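Local structure of Lys-gingipain catalytic subunit (Porphyromonas gingivalis, 6I9A) at residues A[219-229]-A[251-261]; A[271-279]-A[359-367]. The protein cleaves proteins after lysine residues as a calcium-binding cysteine endopeptidase, the catalytic part of a secreted bacterial protease that may act as a virulence factor. All blocks are in the same frame, centred on the assembly; numbering follows the deposited sequence.

Contact 1: residues A[219-229]-A[251-261]; sequences ETAWADPLLTT and TAQFDYVQPCF. With CA (calcium ion), chain H.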
loop_
_atom_site.group_PDB
_atom_site.type_symbol
_atom_site.label_atom_id
_atom_site.label_comp_id
_atom_site.label_asym_id
_atom_site.label_seq_id
_atom_site.Cartn_x
_atom_site.Cartn_y
_atom_site.Cartn_z
ATOM N N GLU A 219 20.936 -3.726 -0.288
ATOM C CA GLU A 219 19.878 -4.665 -0.704
ATOM C C GLU A 219 19.250 -5.350 0.471
ATOM O O GLU A 219 18.097 -5.762 0.375
ATOM C CB GLU A 219 20.468 -5.777 -1.597
ATOM C CG GLU A 219 21.186 -5.262 -2.865
ATOM C CD GLU A 219 22.692 -4.992 -2.733
ATOM O OE1 GLU A 219 23.185 -4.833 -1.589
ATOM O OE2 GLU A 219 23.374 -4.930 -3.783
ATOM N N THR A 220 19.997 -5.470 1.581
ATOM C CA THR A 220 19.540 -6.256 2.731
ATOM C C THR A 220 19.541 -5.473 4.026
ATOM O O THR A 220 19.474 -6.081 5.107
ATOM C CB THR A 220 20.406 -7.538 2.867
ATOM O OG1 THR A 220 21.775 -7.147 3.023
ATOM C CG2 THR A 220 20.239 -8.469 1.693
ATOM N N ALA A 221 19.574 -4.128 3.966
ATOM C CA ALA A 221 19.616 -3.366 5.200
ATOM C C ALA A 221 19.226 -1.931 5.001
ATOM O O ALA A 221 19.511 -1.304 3.971
ATOM C CB ALA A 221 21.038 -3.383 5.825
ATOM N N TRP A 222 18.689 -1.345 6.075
ATOM C CA TRP A 222 18.778 0.091 6.331
ATOM C C TRP A 222 20.191 0.233 6.912
ATOM O O TRP A 222 20.515 -0.423 7.907
ATOM C CB TRP A 222 17.689 0.579 7.289
ATOM C CG TRP A 222 16.323 0.532 6.691
ATOM C CD1 TRP A 222 15.991 0.412 5.370
ATOM C CD2 TRP A 222 15.104 0.772 7.392
ATOM N NE1 TRP A 222 14.631 0.531 5.217
ATOM C CE2 TRP A 222 14.061 0.749 6.447
ATOM C CE3 TRP A 222 14.784 0.974 8.750
ATOM C CZ2 TRP A 222 12.720 1.024 6.787
ATOM C CZ3 TRP A 222 13.447 1.178 9.094
ATOM C CH2 TRP A 222 12.431 1.192 8.119
ATOM N N ALA A 223 21.073 1.011 6.288
ATOM C CA ALA A 223 22.496 0.856 6.574
ATOM C C ALA A 223 23.012 1.556 7.824
ATOM O O ALA A 223 23.977 1.046 8.429
ATOM C CB ALA A 223 23.319 1.293 5.373
ATOM N N ASP A 224 22.470 2.712 8.181
ATOM C CA ASP A 224 23.045 3.431 9.350
ATOM C C ASP A 224 22.047 4.481 9.835
ATOM O O ASP A 224 21.869 5.518 9.174
ATOM C CB ASP A 224 24.365 4.122 8.953
ATOM C CG ASP A 224 25.101 4.711 10.126
ATOM O OD1 ASP A 224 24.527 4.783 11.208
ATOM O OD2 ASP A 224 26.272 5.156 9.937
ATOM N N PRO A 225 21.359 4.232 10.946
ATOM C CA PRO A 225 21.570 3.106 11.864
ATOM C C PRO A 225 21.203 1.773 11.219
ATOM O O PRO A 225 20.226 1.671 10.466
ATOM C CB PRO A 225 20.654 3.428 13.043
ATOM C CG PRO A 225 19.595 4.365 12.476
ATOM C CD PRO A 225 20.383 5.185 11.483
ATOM N N LEU A 226 21.980 0.746 11.516
ATOM C CA LEU A 226 21.893 -0.508 10.842
ATOM C C LEU A 226 20.738 -1.385 11.313
ATOM O O LEU A 226 20.572 -1.685 12.513
ATOM C CB LEU A 226 23.221 -1.271 11.068
ATOM C CG LEU A 226 23.351 -2.646 10.385
ATOM C CD1 LEU A 226 23.410 -2.493 8.842
ATOM C CD2 LEU A 226 24.619 -3.374 10.856
ATOM N N LEU A 227 19.967 -1.873 10.324
ATOM C CA LEU A 227 18.917 -2.876 10.538
ATOM C C LEU A 227 19.030 -3.845 9.400
ATOM O O LEU A 227 18.719 -3.497 8.257
ATOM C CB LEU A 227 17.539 -2.237 10.578
ATOM C CG LEU A 227 16.358 -3.182 10.830
ATOM C CD1 LEU A 227 16.423 -3.838 12.217
ATOM C CD2 LEU A 227 15.033 -2.443 10.636
ATOM N N THR A 228 19.509 -5.035 9.682
ATOM C CA THR A 228 19.733 -6.018 8.622
ATOM C C THR A 228 18.569 -7.001 8.468
ATOM O O THR A 228 17.761 -7.171 9.391
ATOM C CB THR A 228 20.999 -6.847 8.897
ATOM O OG1 THR A 228 20.717 -7.644 10.055
ATOM C CG2 THR A 228 22.237 -5.969 9.126
ATOM N N THR A 229 18.585 -7.777 7.369
ATOM C CA THR A 229 17.589 -8.860 7.186
ATOM C C THR A 229 17.697 -9.890 8.329
ATOM O O THR A 229 16.662 -10.418 8.795
ATOM C CB THR A 229 17.734 -9.504 5.793
ATOM O OG1 THR A 229 19.098 -9.876 5.546
ATOM C CG2 THR A 229 17.212 -8.608 4.681
ATOM N N THR A 251 16.830 -1.265 -1.188
ATOM C CA THR A 251 16.227 -2.243 -0.281
ATOM C C THR A 251 15.070 -3.015 -0.891
ATOM O O THR A 251 14.697 -4.050 -0.306
ATOM C CB THR A 251 15.726 -1.550 0.965
ATOM O OG1 THR A 251 14.663 -0.637 0.659
ATOM C CG2 THR A 251 16.824 -0.882 1.788
ATOM N N ALA A 252 14.511 -2.552 -2.025
ATOM C CA ALA A 252 13.420 -3.268 -2.696
ATOM C C ALA A 252 13.934 -3.850 -3.989
ATOM O O ALA A 252 13.154 -4.082 -4.913
ATOM C CB ALA A 252 12.231 -2.336 -2.914
ATOM N N GLN A 253 15.227 -4.188 -4.080
ATOM C CA GLN A 253 15.785 -4.813 -5.324
ATOM C C GLN A 253 15.461 -6.307 -5.259
ATOM O O GLN A 253 16.271 -7.150 -4.861
ATOM C CB GLN A 253 17.282 -4.547 -5.396
ATOM C CG GLN A 253 17.789 -4.779 -6.837
ATOM C CD GLN A 253 19.235 -4.415 -6.967
ATOM O OE1 GLN A 253 20.124 -5.297 -7.113
ATOM N NE2 GLN A 253 19.507 -3.131 -6.941
ATOM N N PHE A 254 14.246 -6.626 -5.712
ATOM C CA PHE A 254 13.659 -7.923 -5.418
ATOM C C PHE A 254 14.074 -9.035 -6.360
ATOM O O PHE A 254 13.600 -10.174 -6.185
ATOM C CB PHE A 254 12.113 -7.806 -5.315
ATOM C CG PHE A 254 11.465 -7.246 -6.555
ATOM C CD1 PHE A 254 11.146 -5.891 -6.644
ATOM C CD2 PHE A 254 11.143 -8.074 -7.611
ATOM C CE1 PHE A 254 10.562 -5.372 -7.806
ATOM C CE2 PHE A 254 10.580 -7.560 -8.784
ATOM C CZ PHE A 254 10.261 -6.214 -8.873
ATOM N N ASP A 255 15.023 -8.801 -7.302
ATOM C CA ASP A 255 15.676 -9.880 -8.036
ATOM C C ASP A 255 17.124 -10.088 -7.554
ATOM O O ASP A 255 17.892 -10.793 -8.230
ATOM C CB ASP A 255 15.651 -9.591 -9.537
ATOM C CG ASP A 255 16.640 -8.544 -9.968
ATOM O OD1 ASP A 255 17.040 -7.720 -9.107
ATOM O OD2 ASP A 255 17.039 -8.552 -11.166
ATOM N N TYR A 256 17.473 -9.586 -6.380
ATOM C CA TYR A 256 18.797 -9.784 -5.824
ATOM C C TYR A 256 19.046 -11.281 -5.552
ATOM O O TYR A 256 18.103 -12.081 -5.411
ATOM C CB TYR A 256 18.926 -8.967 -4.542
ATOM C CG TYR A 256 20.315 -8.958 -3.932
ATOM C CD1 TYR A 256 21.426 -8.505 -4.664
ATOM C CD2 TYR A 256 20.504 -9.271 -2.591
ATOM C CE1 TYR A 256 22.689 -8.396 -4.067
ATOM C CE2 TYR A 256 21.761 -9.187 -1.999
ATOM C CZ TYR A 256 22.853 -8.788 -2.750
ATOM O OH TYR A 256 24.092 -8.746 -2.141
ATOM N N VAL A 257 20.331 -11.659 -5.443
ATOM C CA VAL A 257 20.764 -13.053 -5.241
ATOM C C VAL A 257 20.254 -13.610 -3.908
ATOM O O VAL A 257 20.187 -14.832 -3.749
ATOM C CB VAL A 257 22.304 -13.192 -5.382
ATOM C CG1 VAL A 257 23.047 -12.407 -4.299
ATOM C CG2 VAL A 257 22.746 -14.655 -5.416
ATOM N N GLN A 258 19.912 -12.729 -2.964
ATOM C CA GLN A 258 19.289 -13.087 -1.699
ATOM C C GLN A 258 17.958 -12.349 -1.603
ATOM O O GLN A 258 17.819 -11.303 -2.236
ATOM C CB GLN A 258 20.196 -12.703 -0.503
ATOM C CG GLN A 258 21.570 -13.428 -0.489
ATOM C CD GLN A 258 21.506 -14.946 -0.449
ATOM O OE1 GLN A 258 22.414 -15.633 -0.936
ATOM N NE2 GLN A 258 20.453 -15.510 0.115
ATOM N N PRO A 259 17.002 -12.779 -0.782
ATOM C CA PRO A 259 15.794 -11.968 -0.593
ATOM C C PRO A 259 16.195 -10.559 -0.118
ATOM O O PRO A 259 17.051 -10.375 0.771
ATOM C CB PRO A 259 15.015 -12.725 0.506
ATOM C CG PRO A 259 15.457 -14.182 0.250
ATOM C CD PRO A 259 16.926 -14.027 0.004
ATOM N N CYS A 260 15.606 -9.544 -0.741
ATOM C CA CYS A 260 15.975 -8.201 -0.353
ATOM C C CYS A 260 15.295 -7.811 0.965
ATOM O O CYS A 260 14.380 -8.493 1.435
ATOM C CB CYS A 260 15.669 -7.209 -1.472
ATOM S SG CYS A 260 13.885 -6.950 -1.784
ATOM N N PHE A 261 15.704 -6.680 1.547
ATOM C CA PHE A 261 15.145 -6.194 2.785
ATOM C C PHE A 261 13.610 -6.109 2.719
ATOM O O PHE A 261 12.921 -6.525 3.665
ATOM C CB PHE A 261 15.773 -4.808 3.059
ATOM C CG PHE A 261 15.328 -4.164 4.333
ATOM C CD1 PHE A 261 14.175 -3.373 4.375
ATOM C CD2 PHE A 261 16.095 -4.285 5.488
ATOM C CE1 PHE A 261 13.786 -2.734 5.549
ATOM C CE2 PHE A 261 15.711 -3.638 6.664
ATOM C CZ PHE A 261 14.579 -2.836 6.680
HETATM CA CA CA H . 13.485 -11.972 -4.669
HETATM O O HOH W 1 22.780 -5.311 -6.350
HETATM O O HOH W 2 25.704 -6.845 -3.314
HETATM O O HOH W 3 15.740 -11.082 -4.320
HETATM O O HOH W 4 14.417 -13.133 -6.591
HETATM O O HOH W 5 14.564 -13.557 -3.286
#

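Contact 2: residues A[271-279]-A[359-367]; sequences KGAYAYIGS and VLGDGSVMP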
loop_
_atom_site.group_PDB
_atom_site.type_symbol
_atom_site.label_atom_id
_atom_site.label_comp_id
_atom_site.label_asym_id
_atom_site.label_seq_id
_atom_site.Cartn_x
_atom_site.Cartn_y
_atom_site.Cartn_z
ATOM N N LYS A 271 5.726 -11.139 12.637
ATOM C CA LYS A 271 6.612 -10.027 13.005
ATOM C C LYS A 271 6.794 -9.197 11.741
ATOM O O LYS A 271 6.362 -9.594 10.665
ATOM C CB LYS A 271 7.926 -10.567 13.591
ATOM C CG LYS A 271 8.777 -11.285 12.542
ATOM C CD LYS A 271 10.035 -11.996 13.104
ATOM C CE LYS A 271 9.754 -13.164 14.030
ATOM N NZ LYS A 271 9.303 -14.386 13.289
ATOM N N GLY A 272 7.506 -8.094 11.874
ATOM C CA GLY A 272 7.761 -7.263 10.694
ATOM C C GLY A 272 6.517 -6.533 10.197
ATOM O O GLY A 272 5.657 -6.070 10.968
ATOM N N ALA A 273 6.479 -6.363 8.858
ATOM C CA ALA A 273 5.525 -5.480 8.184
ATOM C C ALA A 273 4.435 -6.214 7.434
ATOM O O ALA A 273 4.647 -7.343 6.985
ATOM C CB ALA A 273 6.343 -4.647 7.147
ATOM N N TYR A 274 3.311 -5.513 7.190
ATOM C CA TYR A 274 2.321 -6.029 6.232
ATOM C C TYR A 274 2.555 -5.467 4.820
ATOM O O TYR A 274 2.056 -6.034 3.846
ATOM C CB TYR A 274 0.890 -5.719 6.699
ATOM C CG TYR A 274 0.571 -4.250 6.799
ATOM C CD1 TYR A 274 0.284 -3.501 5.657
ATOM C CD2 TYR A 274 0.591 -3.586 8.027
ATOM C CE1 TYR A 274 -0.032 -2.145 5.746
ATOM C CE2 TYR A 274 0.283 -2.220 8.121
ATOM C CZ TYR A 274 0.021 -1.500 6.971
ATOM O OH TYR A 274 -0.298 -0.173 7.005
ATOM N N ALA A 275 3.362 -4.403 4.689
ATOM C CA ALA A 275 3.700 -3.822 3.385
ATOM C C ALA A 275 4.962 -3.014 3.586
ATOM O O ALA A 275 5.257 -2.494 4.671
ATOM C CB ALA A 275 2.584 -2.941 2.863
ATOM N N TYR A 276 5.695 -2.873 2.477
ATOM C CA TYR A 276 6.959 -2.104 2.411
ATOM C C TYR A 276 6.976 -1.312 1.151
ATOM O O TYR A 276 6.645 -1.818 0.078
ATOM C CB TYR A 276 8.148 -3.068 2.426
ATOM C CG TYR A 276 9.478 -2.339 2.486
ATOM C CD1 TYR A 276 9.892 -1.708 3.657
ATOM C CD2 TYR A 276 10.300 -2.249 1.366
ATOM C CE1 TYR A 276 11.113 -1.034 3.729
ATOM C CE2 TYR A 276 11.535 -1.580 1.435
ATOM C CZ TYR A 276 11.925 -0.971 2.622
ATOM O OH TYR A 276 13.103 -0.294 2.733
ATOM N N ILE A 277 7.377 -0.039 1.277
ATOM C CA ILE A 277 7.644 0.790 0.095
ATOM C C ILE A 277 9.137 1.095 0.069
ATOM O O ILE A 277 9.683 1.563 1.086
ATOM C CB ILE A 277 6.855 2.132 0.144
ATOM C CG1 ILE A 277 5.341 1.843 0.033
ATOM C CG2 ILE A 277 7.315 3.033 -1.014
ATOM C CD1 ILE A 277 4.481 3.037 0.461
ATOM N N GLY A 278 9.795 0.810 -1.033
ATOM C CA GLY A 278 11.199 1.139 -1.158
ATOM C C GLY A 278 11.603 1.118 -2.609
ATOM O O GLY A 278 10.776 0.904 -3.520
ATOM N N SER A 279 12.887 1.322 -2.843
ATOM C CA SER A 279 13.438 1.478 -4.187
ATOM C C SER A 279 14.246 0.267 -4.607
ATOM O O SER A 279 15.032 -0.278 -3.835
ATOM C CB SER A 279 14.352 2.693 -4.201
ATOM O OG SER A 279 14.858 2.933 -5.513
ATOM N N VAL A 359 5.905 -1.299 -4.158
ATOM C CA VAL A 359 5.272 -1.860 -2.984
ATOM C C VAL A 359 5.534 -3.378 -2.985
ATOM O O VAL A 359 5.192 -4.069 -3.965
ATOM C CB VAL A 359 3.756 -1.605 -2.940
ATOM C CG1 VAL A 359 3.155 -2.284 -1.687
ATOM C CG2 VAL A 359 3.424 -0.096 -2.920
ATOM N N LEU A 360 6.067 -3.873 -1.867
ATOM C CA LEU A 360 6.163 -5.311 -1.551
ATOM C C LEU A 360 5.188 -5.561 -0.395
ATOM O O LEU A 360 5.030 -4.724 0.506
ATOM C CB LEU A 360 7.591 -5.707 -1.177
ATOM C CG LEU A 360 8.546 -5.649 -2.382
ATOM C CD1 LEU A 360 10.006 -5.524 -1.941
ATOM C CD2 LEU A 360 8.365 -6.907 -3.252
ATOM N N GLY A 361 4.488 -6.694 -0.447
ATOM C CA GLY A 361 3.361 -6.882 0.457
ATOM C C GLY A 361 2.114 -6.219 -0.128
ATOM O O GLY A 361 2.017 -6.031 -1.345
ATOM N N ASP A 362 1.110 -5.927 0.700
ATOM C CA ASP A 362 -0.213 -5.603 0.176
ATOM C C ASP A 362 -0.443 -4.102 0.084
ATOM O O ASP A 362 -0.736 -3.402 1.066
ATOM C CB ASP A 362 -1.265 -6.274 1.067
ATOM C CG ASP A 362 -2.688 -6.134 0.530
ATOM O OD1 ASP A 362 -2.884 -5.379 -0.456
ATOM O OD2 ASP A 362 -3.595 -6.819 1.070
ATOM N N GLY A 363 -0.353 -3.600 -1.144
ATOM C CA GLY A 363 -0.543 -2.191 -1.435
ATOM C C GLY A 363 -1.977 -1.699 -1.375
ATOM O O GLY A 363 -2.246 -0.488 -1.359
ATOM N N SER A 364 -2.940 -2.650 -1.295
ATOM C CA SER A 364 -4.362 -2.289 -1.213
ATOM C C SER A 364 -4.834 -2.012 0.198
ATOM O O SER A 364 -5.972 -1.596 0.390
ATOM C CB SER A 364 -5.248 -3.343 -1.877
ATOM O OG SER A 364 -5.342 -4.529 -1.098
ATOM N N VAL A 365 -3.975 -2.225 1.208
ATOM C CA VAL A 365 -4.348 -1.897 2.602
ATOM C C VAL A 365 -4.538 -0.390 2.700
ATOM O O VAL A 365 -3.775 0.411 2.107
ATOM C CB VAL A 365 -3.238 -2.377 3.561
ATOM C CG1 VAL A 365 -3.461 -1.842 4.984
ATOM C CG2 VAL A 365 -3.135 -3.901 3.570
ATOM N N MET A 366 -5.506 0.030 3.501
ATOM C CA MET A 366 -5.736 1.401 3.895
ATOM C C MET A 366 -5.132 1.611 5.283
ATOM O O MET A 366 -5.733 1.200 6.285
ATOM C CB MET A 366 -7.230 1.768 3.922
ATOM C CG MET A 366 -7.815 1.860 2.549
ATOM S SD MET A 366 -9.308 2.838 2.618
ATOM C CE MET A 366 -9.820 2.752 0.906
ATOM N N PRO A 367 -3.959 2.207 5.415
ATOM C CA PRO A 367 -3.365 2.332 6.747
ATOM C C PRO A 367 -4.193 3.246 7.618
ATOM O O PRO A 367 -4.666 4.312 7.209
ATOM C CB PRO A 367 -1.960 2.928 6.489
ATOM C CG PRO A 367 -1.686 2.565 5.024
ATOM C CD PRO A 367 -3.044 2.716 4.369
#

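Contact 1: residues A[219-229]-A[251-261]
Glu-219 OE2 accepts from two waters that tie it to the 251-261 loop: the first also donates to Gln-253 OE1, the second also bonds to Tyr-256 OH. The same carboxylate lies stacked over the tyrosine ring, with the two planes 19° apart. Its stem covers the ring too, in a CH-pi contact that puts CG of Glu-219 3.6 Å from the centroid of the Tyr-256 ring, almost on the normal. A bend in the glutamate chain at chi2 lays the acid end along the ring. The direct polar link is a backbone bond, Phe-261 N to Glu-219 O at 2.8 Å, with an N-H...O angle of 159° and the donor in the carbonyl plane.

Farther along, CG of Phe-261 stands opposite its own backbone N, and the ring reaches the indole of Trp-222. The Phe-261 ring and the five-membered ring of Trp-222 stack face to face, their centroids 4.2 Å apart and their planes tilted by 28°. Phe-261 CZ lies over the indole face, offset toward the rim. Leu-227 CD2 packs against that CZ, whereas Thr-251 CG2 meets the indole edge 3.9 Å from Trp-222 CD1. Trp-222 NE1 is bonded to Tyr-276 OH, and Tyr-213 also stacks on the indole.

In the calcium site, Phe-254 O binds the ion at 2.4 Å; Asp-85 and Glu-263 complete the protein ligands. A bound water donates to Tyr-256 O, joining the coordination shell to the residue stacked on Glu-219. In the 219-229 hairpin, Ala-223 touches the bound inhibitor. The chemistry therefore couples a calcium-anchored loop to the inhibitor-lining hairpin through an aromatic stack, one backbone bond and water bridges.

Contact 2: residues A[271-279]-A[359-367]
At the edge of the mixed six-stranded sheet of the catalytic domain, strand 357-361 runs antiparallel to strand 273-279, whose other neighbour, strand 242-247, is parallel to it. The angle of 159° between the N-to-C directions of segments 275-279 and 359-361 supports this assignment. Tyr-276 and Leu-360 form the hydrogen-bonded pair: Tyr-276 N donates to Leu-360 O at 2.8 Å, and Leu-360 N returns a bond of 2.9 Å to Tyr-276 O. On either side lie non-hydrogen-bonded pairs, Ala-275 with Gly-361 and Ile-277 with Val-359. In the latter, Ile-277 CG1 approaches Val-359 CG2 to 4.0 Å on the face away from Leu-360.

Beyond Gly-361 the pairing extends by one longer bond, Asp-362 N to Tyr-274 O at 3.3 Å, still nearly straight at 168°. The chain then enters a type I turn, 362-365, where Asp-362 OD1 accepts from Ser-364 N, which makes an Asx turn, and also from Ser-364 OG; its other oxygen, OD2, makes a salt bridge with Lys-35.

This turn brings Val-365 to the ring of Tyr-274. With chi1 at 63°, the tyrosine CG sits between its own backbone N and carbonyl carbon, and the ring ends beside Val-365 and Pro-367. Val-365 CG1 comes obliquely to within 3.5 Å of Tyr-274 CE1, while Pro-367 CB lies 3.6 Å from Tyr-274 OH.

After the four-stranded parallel sheet and three strands of the six-stranded sheet, the chain makes the hairpin 219-229, crosses strand 242-247 and returns in the 251-261 loop, so contact 1 closes a short excursion. Helix 261-267 then leads to strand 273-279. Contact 2 closes only after a passage of 79 residues, about half of it helix, when strand 357-361 comes back to the sheet edge. The two closures follow in series, neither enclosing the other. Their centres lie 15 Å apart, yet they touch: Thr-251 OG1 is 2.6 Å from Tyr-276 OH, and Ala-252 N is 3.0 Å from Ser-279 O, both probable hydrogen bonds. The inhibitor-side hairpin and calcium-binding loop are thus joined to the central sheet.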